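Local coordinates for dipeptide transport protein DPPA (Bacillus subtilis, PDB 1HI9) that removes N-terminal residues from peptides containing D-amino acids, using two zinc ions per subunit inside the central chamber of a homodecamer, at residues Val112-Met117 against Ile177-Val182; Leu101-Arg106 against Gly132-Asn137; Val148-Gly153 against Thr169-Lys174; Val7-Ile12 against Asp58-Met63. All coordinates share one frame; numbering follows the deposited sequence.

Contact 1: residues Val112-Met117 against Ile177-Val182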
loop_
_atom_site.group_PDB
_atom_site.type_symbol
_atom_site.label_atom_id
_atom_site.label_comp_id
_atom_site.label_asym_id
_atom_site.label_seq_id
_atom_site.Cartn_x
_atom_site.Cartn_y
_atom_site.Cartn_z
ATOM N N VAL A 112 -6.013 7.224 -33.364
ATOM C CA VAL A 112 -5.597 7.358 -31.979
ATOM C C VAL A 112 -6.667 6.805 -31.030
ATOM O O VAL A 112 -7.857 7.072 -31.198
ATOM C CB VAL A 112 -5.306 8.836 -31.637
ATOM C CG1 VAL A 112 -6.559 9.666 -31.829
ATOM C CG2 VAL A 112 -4.777 8.946 -30.215
ATOM N N MET A 113 -6.229 6.018 -30.048
ATOM C CA MET A 113 -7.111 5.411 -29.052
ATOM C C MET A 113 -8.343 4.740 -29.642
ATOM O O MET A 113 -9.428 4.815 -29.080
ATOM C CB MET A 113 -7.528 6.462 -28.024
ATOM C CG MET A 113 -6.337 7.060 -27.285
ATOM S SD MET A 113 -6.799 8.305 -26.026
ATOM C CE MET A 113 -7.083 7.232 -24.724
ATOM N N SER A 114 -8.162 4.074 -30.777
ATOM C CA SER A 114 -9.263 3.389 -31.445
ATOM C C SER A 114 -9.861 2.261 -30.589
ATOM O O SER A 114 -9.139 1.476 -29.971
ATOM C CB SER A 114 -8.783 2.802 -32.774
ATOM O OG SER A 114 -7.780 1.831 -32.553
ATOM N N HIS A 115 -11.188 2.201 -30.563
ATOM C CA HIS A 115 -11.916 1.166 -29.828
ATOM C C HIS A 115 -13.401 1.404 -30.033
ATOM O O HIS A 115 -13.779 2.388 -30.658
ATOM C CB HIS A 115 -11.593 1.211 -28.334
ATOM C CG HIS A 115 -12.103 2.439 -27.649
ATOM N ND1 HIS A 115 -11.496 3.669 -27.781
ATOM C CD2 HIS A 115 -13.190 2.639 -26.869
ATOM C CE1 HIS A 115 -12.183 4.572 -27.108
ATOM N NE2 HIS A 115 -13.216 3.973 -26.544
ATOM N N SER A 116 -14.222 0.490 -29.522
ATOM C CA SER A 116 -15.677 0.582 -29.622
ATOM C C SER A 116 -16.332 0.180 -28.299
ATOM O O SER A 116 -16.487 -1.006 -28.021
ATOM C CB SER A 116 -16.197 -0.331 -30.737
ATOM O OG SER A 116 -15.699 0.059 -31.995
ATOM N N MET A 117 -16.714 1.179 -27.504
ATOM C CA MET A 117 -17.345 0.995 -26.192
ATOM C C MET A 117 -16.415 0.371 -25.149
ATOM O O MET A 117 -16.105 1.003 -24.147
ATOM C CB MET A 117 -18.625 0.171 -26.315
ATOM C CG MET A 117 -19.747 0.874 -27.080
ATOM S SD MET A 117 -20.179 2.532 -26.432
ATOM C CE MET A 117 -21.047 2.116 -24.905
ATOM N N ILE A 177 -1.004 9.554 -35.682
ATOM C CA ILE A 177 0.291 9.034 -36.093
ATOM C C ILE A 177 0.374 7.561 -35.654
ATOM O O ILE A 177 0.927 6.720 -36.368
ATOM C CB ILE A 177 1.451 9.850 -35.480
ATOM C CG1 ILE A 177 1.435 11.271 -36.068
ATOM C CG2 ILE A 177 2.801 9.173 -35.770
ATOM C CD1 ILE A 177 2.503 12.204 -35.483
ATOM N N SER A 178 -0.186 7.259 -34.482
ATOM C CA SER A 178 -0.235 5.896 -33.941
ATOM C C SER A 178 -1.444 5.828 -33.012
ATOM O O SER A 178 -2.165 6.816 -32.843
ATOM C CB SER A 178 1.035 5.544 -33.161
ATOM O OG SER A 178 0.965 5.979 -31.822
ATOM N N ARG A 179 -1.682 4.672 -32.413
ATOM C CA ARG A 179 -2.825 4.552 -31.522
ATOM C C ARG A 179 -2.638 5.403 -30.255
ATOM O O ARG A 179 -3.593 5.657 -29.530
ATOM C CB ARG A 179 -3.061 3.082 -31.159
ATOM C CG ARG A 179 -4.395 2.801 -30.472
ATOM C CD ARG A 179 -4.771 1.353 -30.673
ATOM N NE ARG A 179 -6.000 0.979 -30.001
ATOM C CZ ARG A 179 -6.080 0.662 -28.715
ATOM N NH1 ARG A 179 -4.988 0.684 -27.962
ATOM N NH2 ARG A 179 -7.249 0.292 -28.191
ATOM N N SER A 180 -1.415 5.858 -29.997
ATOM C CA SER A 180 -1.154 6.681 -28.820
ATOM C C SER A 180 -0.259 7.870 -29.141
ATOM O O SER A 180 0.594 8.262 -28.337
ATOM C CB SER A 180 -0.506 5.841 -27.713
ATOM O OG SER A 180 0.721 5.282 -28.152
ATOM N N ALA A 181 -0.445 8.437 -30.329
ATOM C CA ALA A 181 0.363 9.579 -30.764
ATOM C C ALA A 181 -0.352 10.369 -31.842
ATOM O O ALA A 181 -0.965 9.800 -32.745
ATOM C CB ALA A 181 1.711 9.093 -31.286
ATOM N N VAL A 182 -0.268 11.685 -31.754
ATOM C CA VAL A 182 -0.922 12.525 -32.738
ATOM C C VAL A 182 -0.190 13.837 -32.970
ATOM O O VAL A 182 0.658 14.248 -32.180
ATOM C CB VAL A 182 -2.375 12.863 -32.318
ATOM C CG1 VAL A 182 -3.220 11.597 -32.253
ATOM C CG2 VAL A 182 -2.375 13.569 -30.976
#

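Contact 2: residues Leu101-Arg106 against Gly132-Asn137. With ZN (zinc ion), chain F.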
loop_
_atom_site.group_PDB
_atom_site.type_symbol
_atom_site.label_atom_id
_atom_site.label_comp_id
_atom_site.label_asym_id
_atom_site.label_seq_id
_atom_site.Cartn_x
_atom_site.Cartn_y
_atom_site.Cartn_z
ATOM N N LEU A 101 -18.817 15.171 -30.903
ATOM C CA LEU A 101 -17.552 15.845 -30.582
ATOM C C LEU A 101 -16.568 14.939 -29.855
ATOM O O LEU A 101 -16.955 14.142 -29.003
ATOM C CB LEU A 101 -17.830 17.062 -29.697
ATOM C CG LEU A 101 -17.120 18.384 -29.973
ATOM C CD1 LEU A 101 -17.452 19.336 -28.838
ATOM C CD2 LEU A 101 -15.622 18.210 -30.092
ATOM N N GLY A 102 -15.290 15.090 -30.179
ATOM C CA GLY A 102 -14.270 14.288 -29.540
ATOM C C GLY A 102 -14.376 12.810 -29.843
ATOM O O GLY A 102 -14.000 11.971 -29.021
ATOM N N TYR A 103 -14.897 12.482 -31.022
ATOM C CA TYR A 103 -15.021 11.087 -31.404
ATOM C C TYR A 103 -13.709 10.494 -31.900
ATOM O O TYR A 103 -12.757 11.206 -32.236
ATOM C CB TYR A 103 -16.123 10.926 -32.448
ATOM C CG TYR A 103 -17.489 10.709 -31.822
ATOM C CD1 TYR A 103 -17.955 11.544 -30.809
ATOM C CD2 TYR A 103 -18.299 9.659 -32.226
ATOM C CE1 TYR A 103 -19.198 11.329 -30.209
ATOM C CE2 TYR A 103 -19.543 9.438 -31.636
ATOM C CZ TYR A 103 -19.984 10.268 -30.632
ATOM O OH TYR A 103 -21.199 10.020 -30.047
ATOM N N HIS A 104 -13.676 9.169 -31.932
ATOM C CA HIS A 104 -12.487 8.429 -32.347
ATOM C C HIS A 104 -12.862 7.318 -33.304
ATOM O O HIS A 104 -14.032 7.024 -33.484
ATOM C CB HIS A 104 -11.807 7.831 -31.106
ATOM C CG HIS A 104 -12.743 7.037 -30.249
ATOM N ND1 HIS A 104 -13.149 5.760 -30.568
ATOM C CD2 HIS A 104 -13.400 7.365 -29.110
ATOM C CE1 HIS A 104 -14.011 5.329 -29.665
ATOM N NE2 HIS A 104 -14.179 6.286 -28.769
ATOM N N ALA A 105 -11.845 6.700 -33.896
ATOM C CA ALA A 105 -12.036 5.616 -34.839
ATOM C C ALA A 105 -12.551 4.365 -34.139
ATOM O O ALA A 105 -12.297 4.152 -32.937
ATOM C CB ALA A 105 -10.732 5.318 -35.533
ATOM N N ARG A 106 -13.275 3.539 -34.894
ATOM C CA ARG A 106 -13.826 2.290 -34.357
ATOM C C ARG A 106 -12.693 1.288 -34.145
ATOM O O ARG A 106 -11.602 1.442 -34.695
ATOM C CB ARG A 106 -14.894 1.718 -35.309
ATOM C CG ARG A 106 -14.422 1.375 -36.742
ATOM C CD ARG A 106 -15.606 0.952 -37.617
ATOM N NE ARG A 106 -15.280 0.786 -39.039
ATOM C CZ ARG A 106 -14.822 -0.335 -39.589
ATOM N NH1 ARG A 106 -14.623 -1.422 -38.852
ATOM N NH2 ARG A 106 -14.568 -0.360 -40.888
ATOM N N GLY A 132 -18.797 1.527 -35.560
ATOM C CA GLY A 132 -18.251 1.674 -34.228
ATOM C C GLY A 132 -19.239 2.524 -33.463
ATOM O O GLY A 132 -20.425 2.563 -33.809
ATOM N N GLU A 133 -18.762 3.208 -32.431
ATOM C CA GLU A 133 -19.623 4.084 -31.639
ATOM C C GLU A 133 -20.289 5.103 -32.557
ATOM O O GLU A 133 -21.486 5.373 -32.455
ATOM C CB GLU A 133 -18.792 4.821 -30.581
ATOM C CG GLU A 133 -18.339 3.945 -29.429
ATOM C CD GLU A 133 -17.251 4.587 -28.593
ATOM O OE1 GLU A 133 -17.339 5.804 -28.324
ATOM O OE2 GLU A 133 -16.308 3.873 -28.196
ATOM N N LEU A 134 -19.492 5.662 -33.461
ATOM C CA LEU A 134 -19.972 6.662 -34.399
ATOM C C LEU A 134 -21.170 6.148 -35.189
ATOM O O LEU A 134 -22.209 6.806 -35.253
ATOM C CB LEU A 134 -18.839 7.046 -35.340
ATOM C CG LEU A 134 -19.008 8.346 -36.104
ATOM C CD1 LEU A 134 -17.635 8.834 -36.558
ATOM C CD2 LEU A 134 -19.943 8.133 -37.274
ATOM N N GLY A 135 -21.018 4.961 -35.764
ATOM C CA GLY A 135 -22.076 4.372 -36.556
ATOM C C GLY A 135 -23.301 4.038 -35.746
ATOM O O GLY A 135 -24.405 4.418 -36.125
ATOM N N LEU A 136 -23.126 3.329 -34.637
ATOM C CA LEU A 136 -24.270 2.981 -33.807
ATOM C C LEU A 136 -25.030 4.226 -33.357
ATOM O O LEU A 136 -26.258 4.250 -33.401
ATOM C CB LEU A 136 -23.835 2.188 -32.574
ATOM C CG LEU A 136 -23.490 0.710 -32.751
ATOM C CD1 LEU A 136 -23.165 0.106 -31.372
ATOM C CD2 LEU A 136 -24.655 -0.037 -33.389
ATOM N N ASN A 137 -24.309 5.258 -32.922
ATOM C CA ASN A 137 -24.981 6.466 -32.461
ATOM C C ASN A 137 -25.704 7.174 -33.615
ATOM O O ASN A 137 -26.781 7.755 -33.427
ATOM C CB ASN A 137 -23.993 7.419 -31.774
ATOM C CG ASN A 137 -23.300 6.782 -30.570
ATOM O OD1 ASN A 137 -23.770 5.784 -30.015
ATOM N ND2 ASN A 137 -22.191 7.363 -30.159
HETATM ZN ZN ZN F . -15.632 6.412 -27.538
HETATM O O HOH W 1 -15.652 5.387 -25.704
#

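Contact 3: residues Val148-Gly153 against Thr169-Lys174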
loop_
_atom_site.group_PDB
_atom_site.type_symbol
_atom_site.label_atom_id
_atom_site.label_comp_id
_atom_site.label_asym_id
_atom_site.label_seq_id
_atom_site.Cartn_x
_atom_site.Cartn_y
_atom_site.Cartn_z
ATOM N N VAL A 148 -26.977 13.590 -38.498
ATOM C CA VAL A 148 -25.726 13.901 -37.838
ATOM C C VAL A 148 -25.080 14.979 -38.703
ATOM O O VAL A 148 -24.464 14.690 -39.730
ATOM C CB VAL A 148 -24.810 12.664 -37.766
ATOM C CG1 VAL A 148 -23.474 13.035 -37.164
ATOM C CG2 VAL A 148 -25.485 11.571 -36.944
ATOM N N LEU A 149 -25.233 16.228 -38.284
ATOM C CA LEU A 149 -24.715 17.358 -39.037
ATOM C C LEU A 149 -23.205 17.495 -39.042
ATOM O O LEU A 149 -22.609 17.867 -40.054
ATOM C CB LEU A 149 -25.336 18.650 -38.507
ATOM C CG LEU A 149 -26.864 18.663 -38.476
ATOM C CD1 LEU A 149 -27.361 20.035 -38.010
ATOM C CD2 LEU A 149 -27.411 18.348 -39.864
ATOM N N MET A 150 -22.586 17.193 -37.908
ATOM C CA MET A 150 -21.144 17.334 -37.779
ATOM C C MET A 150 -20.529 16.271 -36.876
ATOM O O MET A 150 -21.169 15.776 -35.950
ATOM C CB MET A 150 -20.832 18.718 -37.211
ATOM C CG MET A 150 -19.367 19.104 -37.216
ATOM S SD MET A 150 -19.142 20.679 -36.385
ATOM C CE MET A 150 -17.743 20.319 -35.333
ATOM N N VAL A 151 -19.276 15.938 -37.157
ATOM C CA VAL A 151 -18.528 14.969 -36.377
ATOM C C VAL A 151 -17.104 15.507 -36.249
ATOM O O VAL A 151 -16.454 15.779 -37.255
ATOM C CB VAL A 151 -18.492 13.581 -37.076
ATOM C CG1 VAL A 151 -17.575 12.631 -36.317
ATOM C CG2 VAL A 151 -19.897 12.988 -37.143
ATOM N N ALA A 152 -16.634 15.682 -35.013
ATOM C CA ALA A 152 -15.287 16.183 -34.768
ATOM C C ALA A 152 -14.468 15.152 -34.006
ATOM O O ALA A 152 -14.996 14.390 -33.193
ATOM C CB ALA A 152 -15.344 17.477 -33.985
ATOM N N GLY A 153 -13.171 15.135 -34.278
ATOM C CA GLY A 153 -12.281 14.193 -33.627
ATOM C C GLY A 153 -10.978 14.185 -34.400
ATOM O O GLY A 153 -10.563 15.222 -34.919
ATOM N N THR A 169 -20.394 17.119 -42.199
ATOM C CA THR A 169 -19.275 18.029 -41.991
ATOM C C THR A 169 -18.375 17.432 -40.908
ATOM O O THR A 169 -18.850 16.999 -39.857
ATOM C CB THR A 169 -19.758 19.421 -41.542
ATOM O OG1 THR A 169 -20.480 20.045 -42.609
ATOM C CG2 THR A 169 -18.576 20.299 -41.172
ATOM N N THR A 170 -17.075 17.401 -41.171
ATOM C CA THR A 170 -16.139 16.845 -40.211
ATOM C C THR A 170 -15.074 17.861 -39.833
ATOM O O THR A 170 -14.707 18.728 -40.631
ATOM C CB THR A 170 -15.446 15.581 -40.759
ATOM O OG1 THR A 170 -14.604 15.929 -41.860
ATOM C CG2 THR A 170 -16.482 14.563 -41.230
ATOM N N ALA A 171 -14.578 17.744 -38.606
ATOM C CA ALA A 171 -13.550 18.643 -38.106
ATOM C C ALA A 171 -12.439 17.816 -37.474
ATOM O O ALA A 171 -12.603 17.260 -36.389
ATOM C CB ALA A 171 -14.148 19.598 -37.083
ATOM N N ALA A 172 -11.310 17.739 -38.169
ATOM C CA ALA A 172 -10.166 16.977 -37.699
ATOM C C ALA A 172 -9.268 17.852 -36.844
ATOM O O ALA A 172 -8.369 18.516 -37.349
ATOM C CB ALA A 172 -9.380 16.413 -38.893
ATOM N N VAL A 173 -9.495 17.835 -35.538
ATOM C CA VAL A 173 -8.708 18.671 -34.643
ATOM C C VAL A 173 -7.286 18.165 -34.447
ATOM O O VAL A 173 -6.440 18.870 -33.904
ATOM C CB VAL A 173 -9.409 18.799 -33.276
ATOM C CG1 VAL A 173 -10.763 19.475 -33.458
ATOM C CG2 VAL A 173 -9.600 17.415 -32.649
ATOM N N LYS A 174 -7.020 16.939 -34.878
ATOM C CA LYS A 174 -5.677 16.394 -34.750
ATOM C C LYS A 174 -5.451 15.273 -35.764
ATOM O O LYS A 174 -6.404 14.670 -36.248
ATOM C CB LYS A 174 -5.446 15.880 -33.319
ATOM C CG LYS A 174 -6.475 14.865 -32.834
ATOM C CD LYS A 174 -6.235 14.482 -31.388
ATOM C CE LYS A 174 -7.351 13.584 -30.861
ATOM N NZ LYS A 174 -7.182 13.221 -29.409
#

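Contact 4: residues Val7-Ile12 against Asp58-Met63. With ZN (zinc ion), chain G; ZN (zinc ion), chain F.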
loop_
_atom_site.group_PDB
_atom_site.type_symbol
_atom_site.label_atom_id
_atom_site.label_comp_id
_atom_site.label_asym_id
_atom_site.label_seq_id
_atom_site.Cartn_x
_atom_site.Cartn_y
_atom_site.Cartn_z
ATOM N N VAL A 7 -20.579 14.214 -26.554
ATOM C CA VAL A 7 -19.157 14.492 -26.420
ATOM C C VAL A 7 -18.346 13.359 -25.799
ATOM O O VAL A 7 -18.559 12.988 -24.644
ATOM C CB VAL A 7 -18.909 15.765 -25.573
ATOM C CG1 VAL A 7 -17.453 16.195 -25.704
ATOM C CG2 VAL A 7 -19.842 16.881 -26.018
ATOM N N ASP A 8 -17.410 12.823 -26.581
ATOM C CA ASP A 8 -16.519 11.763 -26.128
ATOM C C ASP A 8 -15.188 12.446 -25.799
ATOM O O ASP A 8 -15.057 13.662 -25.965
ATOM C CB ASP A 8 -16.323 10.726 -27.238
ATOM C CG ASP A 8 -16.084 9.331 -26.698
ATOM O OD1 ASP A 8 -15.911 9.178 -25.473
ATOM O OD2 ASP A 8 -16.066 8.380 -27.502
ATOM N N MET A 9 -14.199 11.678 -25.350
ATOM C CA MET A 9 -12.903 12.267 -24.985
ATOM C C MET A 9 -11.687 11.937 -25.841
ATOM O O MET A 9 -10.860 12.809 -26.086
ATOM C CB MET A 9 -12.544 11.893 -23.549
ATOM C CG MET A 9 -12.675 13.023 -22.563
ATOM S SD MET A 9 -11.968 12.594 -20.993
ATOM C CE MET A 9 -10.825 13.911 -20.767
ATOM N N GLU A 10 -11.558 10.680 -26.262
ATOM C CA GLU A 10 -10.394 10.259 -27.031
ATOM C C GLU A 10 -10.094 11.118 -28.249
ATOM O O GLU A 10 -8.934 11.292 -28.624
ATOM C CB GLU A 10 -10.531 8.801 -27.463
ATOM C CG GLU A 10 -10.455 7.798 -26.324
ATOM C CD GLU A 10 -11.766 7.649 -25.574
ATOM O OE1 GLU A 10 -12.734 8.353 -25.922
ATOM O OE2 GLU A 10 -11.830 6.821 -24.639
ATOM N N GLY A 11 -11.138 11.653 -28.862
ATOM C CA GLY A 11 -10.954 12.478 -30.033
ATOM C C GLY A 11 -10.769 13.953 -29.737
ATOM O O GLY A 11 -10.577 14.743 -30.653
ATOM N N ILE A 12 -10.826 14.345 -28.467
ATOM C CA ILE A 12 -10.645 15.746 -28.119
ATOM C C ILE A 12 -9.267 16.189 -28.580
ATOM O O ILE A 12 -8.311 15.398 -28.616
ATOM C CB ILE A 12 -10.775 15.975 -26.610
ATOM C CG1 ILE A 12 -12.210 15.704 -26.178
ATOM C CG2 ILE A 12 -10.378 17.391 -26.257
ATOM C CD1 ILE A 12 -13.238 16.561 -26.876
ATOM N N ASP A 58 -22.562 14.012 -21.912
ATOM C CA ASP A 58 -21.203 13.541 -21.672
ATOM C C ASP A 58 -21.252 12.075 -22.064
ATOM O O ASP A 58 -21.982 11.293 -21.447
ATOM C CB ASP A 58 -20.858 13.675 -20.185
ATOM C CG ASP A 58 -19.382 13.488 -19.905
ATOM O OD1 ASP A 58 -18.776 12.570 -20.502
ATOM O OD2 ASP A 58 -18.833 14.247 -19.073
ATOM N N SER A 59 -20.475 11.696 -23.078
ATOM C CA SER A 59 -20.494 10.313 -23.567
ATOM C C SER A 59 -19.231 9.498 -23.355
ATOM O O SER A 59 -19.001 8.532 -24.071
ATOM C CB SER A 59 -20.831 10.308 -25.059
ATOM O OG SER A 59 -22.016 11.033 -25.300
ATOM N N HIS A 60 -18.432 9.856 -22.361
ATOM C CA HIS A 60 -17.190 9.142 -22.128
ATOM C C HIS A 60 -17.092 8.445 -20.771
ATOM O O HIS A 60 -17.344 9.055 -19.734
ATOM C CB HIS A 60 -16.033 10.130 -22.284
ATOM C CG HIS A 60 -14.702 9.579 -21.876
ATOM N ND1 HIS A 60 -14.079 8.560 -22.562
ATOM C CD2 HIS A 60 -13.877 9.901 -20.851
ATOM C CE1 HIS A 60 -12.927 8.279 -21.980
ATOM N NE2 HIS A 60 -12.781 9.079 -20.940
ATOM N N SER A 61 -16.723 7.167 -20.789
ATOM C CA SER A 61 -16.530 6.402 -19.559
ATOM C C SER A 61 -17.652 6.588 -18.518
ATOM O O SER A 61 -18.793 6.181 -18.759
ATOM C CB SER A 61 -15.168 6.788 -18.963
ATOM O OG SER A 61 -14.791 5.953 -17.879
ATOM N N LYS A 62 -17.331 7.189 -17.369
ATOM C CA LYS A 62 -18.324 7.414 -16.316
ATOM C C LYS A 62 -19.186 8.620 -16.631
ATOM O O LYS A 62 -20.079 8.968 -15.864
ATOM C CB LYS A 62 -17.656 7.609 -14.946
ATOM C CG LYS A 62 -16.865 6.409 -14.503
ATOM C CD LYS A 62 -17.737 5.166 -14.481
ATOM C CE LYS A 62 -16.883 3.902 -14.523
ATOM N NZ LYS A 62 -17.710 2.664 -14.507
ATOM N N MET A 63 -18.894 9.258 -17.757
ATOM C CA MET A 63 -19.648 10.413 -18.241
ATOM C C MET A 63 -19.849 11.534 -17.221
ATOM O O MET A 63 -20.892 12.187 -17.182
ATOM C CB MET A 63 -20.986 9.916 -18.795
ATOM C CG MET A 63 -20.782 8.856 -19.871
ATOM S SD MET A 63 -22.249 7.855 -20.213
ATOM C CE MET A 63 -21.699 6.894 -21.616
HETATM ZN ZN ZN G . -14.532 7.488 -24.795
HETATM ZN ZN ZN F . -15.632 6.412 -27.538
HETATM O O HOH W 1 -15.652 5.387 -25.704
#

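Contact 1: residues Val112-Met117 against Ile177-Val182
Arg179 lays its side chain alongside the backbone of Met113 and Ser114 and closes on Ser114 side-on with two nitrogens. NH2 of Arg179 donates to Ser114 O at 2.9 Å, while NE of Arg179 reaches Ser114 OG at 3.2 Å, close to the guanidinium plane. With chi1 at -168° CG of Arg179 swings away from its own amide, and the chain runs extended from there to NE, which carries the head past Met113 to Ser114. At the root of the arginine, Met113 N gives a nearly straight bond of 2.7 Å to Arg179 O. These bonds tie down Met113 and Ser114 in the loop between strands 97-103 and 121-126 of this M55 peptidase, the loop that carries the nucleophile His115, whose ND1 donates to Met113 O. With an alanine at Arg179, Ser114 would probably lose both side-chain donors and the nucleophile loop would be freer to shift. NH1 of Arg179 turns to Phe273 O of a neighbouring subunit, and the ring of that same Phe273 meets His115 edge-to-face. Beyond the polar part, Val112 crosses Val182 at about a right angle, Val112 CB lying 3.5 Å from Val182 CG1, and Val182 itself pairs antiparallel with a strand of another neighbouring subunit.

Contact 2: residues Leu101-Arg106 against Gly132-Asn137
His104 and Glu133 meet at a shared zinc ion, His104 NE2 binding it at 1.9 Å and Glu133 OE1 at 2.0 Å. The carboxylate plane stands 82° from the imidazole plane, and Glu133 OE2 comes to the ring edge, 3.1 Å from His104 CE1. A water on the zinc donates to Glu133 OE2 at 3.0 Å, and Met117 N also donates to this oxygen, so the second carboxylate oxygen is held from two directions; Asp8 completes the protein ligands of the metal. Behind the metal, His104 ND1 gives an almost straight bond (177°) to Ala105 O, which fixes the rotation of the ring and leaves NE2 for the zinc. One ligand thus comes from the loop at the C-terminal end of parallel strand 97-103, the other from the first turn of helix 133-143. Gly132 is the N-cap of that helix and packs on Arg106, its CA 3.5 Å from Arg106 CB, where a side chain on Gly132 would collide. Further out, the edge of the Tyr103 ring lies against Leu134, CE2 of Tyr103 being 3.9 Å from Leu134 CA. One turn along the helix, Asn137 ND2 donates to Tyr103 OH at 2.8 Å, with ring and amide planes 81° apart. Tyr103 OH also bonds Ser6 OG, and Asn137 OD1 bonds Tyr258 OH.

Contact 3: residues Val148-Gly153 against Thr169-Lys174
Five backbone hydrogen bonds zip Leu149-Gly153 to Thr169-Val173 in parallel register. Val151 takes both roles: its N donates to Thr169 O at 2.9 Å and its O accepts from Ala171 N at 3.0 Å. Gly153 repeats the pattern, with Gly153 N bonded to Ala171 O and Gly153 O accepting from Val173 N at 2.9 Å, while Thr169 N to Leu149 O closes the other end. Between these bonds CA-H groups of Met150, Ala152, Thr170 and Ala172 point at the same carbonyls. The two short strand segments run 17° from parallel. They are the paired strands of a beta-alpha-beta crossover whose connection is helix 155-162. Met150, Ala152, Thr169 and Ala171 share the face covered by helix 187-203. There a chi1 of -171° carries CG of Met150 to the side opposite its own amide nitrogen, where Met150 CG lies 3.4 Å from Thr169 O, and the bend at the sulfur brings CE of Met150 to within 4.1 Å of Ala171 CB; Ala152 CB touches the same methyl at 3.9 Å. Val151 and Thr170 face helix 155-162 instead, where Thr170 OG1 bonds Glu162 OE1. At the far end Val173 CG2 packs 3.3 Å from Gly153 O. Backbone amides carry the polar part while Met150 CE and Ala152 CB meet on Ala171 CB, so the pairing probably depends little on side-chain polarity.

Contact 4: residues Val7-Ile12 against Asp58-Met63
Met9 covers one face of the His60 ring, while carboxylate oxygens of Asp8 and Glu10 lie at its edge. Met9 CB sits 3.6 Å from the ring centroid of His60 and only 11° off the normal, a CH-pi contact. The sulfur of Met9 follows obliquely, Met9 SD reaching His60 CD2 at 3.3 Å before the chain bends at chi3 and leads away. The opposite face carries Ser61 CB of His60's own loop. A chi1 of 172° turns CG away from the His60 amide, which sends the ring across toward the 7-12 loop and puts ND1 on a zinc ion at 2.5 Å. An alanine in place of Met9 keeps CB but takes away CG and the sulfur, and would probably leave the imidazole with less to hold it on that side. NE2 of His60 donates to Val21 O, a second hold on the ring's rotation.

These loops, which follow the neighbouring parallel strands 2-7 and 53-58, supply all the protein ligands of one zinc of a two-zinc site and one ligand of the other. Asp8 bridges the metals: its OD1 binds the zinc of His60 at 2.3 Å and its OD2 the other zinc at 2.0 Å, and one water binds both ions. Glu10 bends at chi2, which folds its carboxylate back so that OE1 meets the His60 zinc at 2.3 Å, while Glu10 OE2 comes to the ring edge beside CE1. The carboxylate stands 77° from the imidazole plane. At the strand ends Ser59 N donates to Val7 O at 2.8 Å, and Ser59 OG bonds Ser6 OG.

In the fold
Along the chain contact 4 closes first; contacts 1 and 2 then interleave, and contact 3 lies between the two segments of contact 1. Contacts 2 and 4, centres about 10 Å apart, share one zinc ion and its water, and are tied by Asp8 N to Leu101 O. Strands 97-103, 148-152 and 169-176 stand side by side in the mixed sheet, so contact 3 continues the framework of contact 2, their centres about 11 Å apart; its Lys174 holds the carbonyls of Glu10 and Ile12 in contact 4. Contact 1, its centre about 12 Å from that of contact 2, brings His115 against His104 and meets neighbouring subunits, so residues of the active-site loop lie at a subunit interface.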